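Local structure of kinesin-like protein KAR3 (Saccharomyces cerevisiae, 1F9V) at residues D244-E249 with Q265-S270. The protein is a kinesin-related motor protein that binds ADP and magnesium and probably couples ATP hydrolysis to force production on microtubules. The protein carries 2 engineered substitutions. Sequence-based numbering, arbitrary orientation.
Sequences DLAGSE and QNINKS
Ala246 and Gly247 meet Ile267 where the DLAGSE sequence of the kinesin motor domain, its switch II motif at the end of strand 235-244 and in the loop after it, faces the helix that follows, 258-281. The touching surface is small and buried. The two backbones come nearest at Ala246 and Ile267, whose CA atoms are 6.8 Å apart. The methyl of Ala246 points at the helix and sits against the fork of the branched side chain: Ala246 CB lies 4.1 Å from Ile267 CG1 and 4.2 Å from Ile267 CG2. Ile267 presents both branches because CG2 is anti to its backbone N and CG1 anti to its carbonyl carbon (chi1 -69°). The same CG2 methyl also touches the Gly247 carbonyl, with Gly247 O 3.6 Å from Ile267 CG2, a van der Waals contact roughly beyond the oxygen end of the C=O bond. Beside this apolar patch a water spans the gap by donating to both sides, to Glu249 O at 3.1 Å and to Asn268 OD1 at 2.7 Å. Asn268 itself does not touch 244-249; the water makes the link. Segment 244-249 is also tied to the nucleotide site: Asp244 OD2 is hydrogen-bonded to Thr99 OG1, and Glu249 OE2 to Thr94 OG1, both residues of the ADP pocket. His218 joins the two segments, its ND1 bonded to Ala246 N and its NE2 to Ser270 OG. One turn along the helix from Gln265, the Lys269 chain curls back (chi2 70°) to place Lys269 NZ 2.9 Å from Gln265 O. It approaches 30° out of the carbonyl plane, on the face opposite the one used by the helical Lys269 N.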
loop_
_atom_site.group_PDB
_atom_site.type_symbol
_atom_site.label_atom_id
_atom_site.label_comp_id
_atom_site.label_asym_id
_atom_site.label_seq_id
_atom_site.Cartn_x
_atom_site.Cartn_y
_atom_site.Cartn_z
ATOM N N ASP A 244 5.031 0.931 -1.462
ATOM C CA ASP A 244 5.398 2.124 -0.705
ATOM C C ASP A 244 5.400 3.204 -1.796
ATOM O O ASP A 244 6.388 3.395 -2.509
ATOM C CB ASP A 244 6.791 1.922 -0.104
ATOM C CG ASP A 244 7.272 3.108 0.701
ATOM O OD1 ASP A 244 6.569 4.140 0.757
ATOM O OD2 ASP A 244 8.373 2.995 1.281
ATOM N N LEU A 245 4.272 3.888 -1.941
ATOM C CA LEU A 245 4.117 4.896 -2.984
ATOM C C LEU A 245 4.990 6.136 -2.871
ATOM O O LEU A 245 5.539 6.440 -1.816
ATOM C CB LEU A 245 2.648 5.337 -3.061
ATOM C CG LEU A 245 1.607 4.275 -3.427
ATOM C CD1 LEU A 245 0.204 4.799 -3.129
ATOM C CD2 LEU A 245 1.731 3.914 -4.903
ATOM N N ALA A 246 5.124 6.845 -3.985
ATOM C CA ALA A 246 5.878 8.089 -4.004
ATOM C C ALA A 246 5.098 9.090 -3.136
ATOM O O ALA A 246 3.869 9.006 -3.041
ATOM C CB ALA A 246 5.978 8.614 -5.438
ATOM N N GLY A 247 5.803 10.030 -2.508
ATOM C CA GLY A 247 5.133 11.026 -1.682
ATOM C C GLY A 247 4.019 11.747 -2.426
ATOM O O GLY A 247 4.193 12.164 -3.572
ATOM N N SER A 248 2.878 11.926 -1.766
ATOM C CA SER A 248 1.723 12.570 -2.386
ATOM C C SER A 248 1.643 14.090 -2.230
ATOM O O SER A 248 0.677 14.697 -2.690
ATOM C CB SER A 248 0.441 11.968 -1.814
ATOM O OG SER A 248 0.403 12.163 -0.405
ATOM N N GLU A 249 2.640 14.700 -1.588
ATOM C CA GLU A 249 2.619 16.149 -1.361
ATOM C C GLU A 249 2.373 16.944 -2.634
ATOM O O GLU A 249 2.975 16.674 -3.672
ATOM C CB GLU A 249 3.918 16.624 -0.698
ATOM C CG GLU A 249 5.184 16.243 -1.432
ATOM C CD GLU A 249 5.774 14.934 -0.932
ATOM O OE1 GLU A 249 5.011 14.079 -0.422
ATOM O OE2 GLU A 249 7.005 14.762 -1.053
ATOM N N GLN A 265 5.229 15.784 -12.530
ATOM C CA GLN A 265 4.179 15.453 -13.479
ATOM C C GLN A 265 3.867 13.963 -13.452
ATOM O O GLN A 265 2.710 13.565 -13.479
ATOM C CB GLN A 265 4.592 15.867 -14.894
ATOM C CG GLN A 265 4.693 17.370 -15.087
ATOM C CD GLN A 265 5.224 17.748 -16.455
ATOM O OE1 GLN A 265 6.157 17.128 -16.969
ATOM N NE2 GLN A 265 4.630 18.772 -17.054
ATOM N N ASN A 266 4.910 13.143 -13.393
ATOM C CA ASN A 266 4.740 11.693 -13.373
ATOM C C ASN A 266 4.124 11.190 -12.064
ATOM O O ASN A 266 3.301 10.271 -12.070
ATOM C CB ASN A 266 6.087 11.004 -13.624
ATOM C CG ASN A 266 6.461 10.985 -15.099
ATOM O OD1 ASN A 266 5.620 10.713 -15.958
ATOM N ND2 ASN A 266 7.721 11.278 -15.396
ATOM N N ILE A 267 4.523 11.786 -10.945
ATOM C CA ILE A 267 3.974 11.386 -9.654
ATOM C C ILE A 267 2.503 11.798 -9.608
ATOM O O ILE A 267 1.645 11.013 -9.211
ATOM C CB ILE A 267 4.741 12.053 -8.485
ATOM C CG1 ILE A 267 6.156 11.474 -8.407
ATOM C CG2 ILE A 267 3.994 11.840 -7.170
ATOM C CD1 ILE A 267 7.118 12.311 -7.587
ATOM N N ASN A 268 2.216 13.022 -10.040
ATOM C CA ASN A 268 0.849 13.527 -10.051
ATOM C C ASN A 268 -0.049 12.618 -10.884
ATOM O O ASN A 268 -1.111 12.188 -10.433
ATOM C CB ASN A 268 0.801 14.937 -10.638
ATOM C CG ASN A 268 1.309 15.997 -9.677
ATOM O OD1 ASN A 268 1.662 15.708 -8.533
ATOM N ND2 ASN A 268 1.348 17.240 -10.144
ATOM N N LYS A 269 0.381 12.331 -12.107
ATOM C CA LYS A 269 -0.397 11.485 -13.007
ATOM C C LYS A 269 -0.584 10.073 -12.458
ATOM O O LYS A 269 -1.685 9.517 -12.501
ATOM C CB LYS A 269 0.286 11.412 -14.376
ATOM C CG LYS A 269 -0.525 12.013 -15.503
ATOM C CD LYS A 269 -0.609 13.526 -15.374
ATOM C CE LYS A 269 0.657 14.198 -15.883
ATOM N NZ LYS A 269 1.019 15.374 -15.046
ATOM N N SER A 270 0.501 9.499 -11.950
ATOM C CA SER A 270 0.473 8.147 -11.413
ATOM C C SER A 270 -0.461 8.023 -10.208
ATOM O O SER A 270 -1.278 7.107 -10.144
ATOM C CB SER A 270 1.897 7.708 -11.035
ATOM O OG SER A 270 1.901 6.372 -10.571
HETATM O O HOH W 1 1.778 17.435 -6.471
#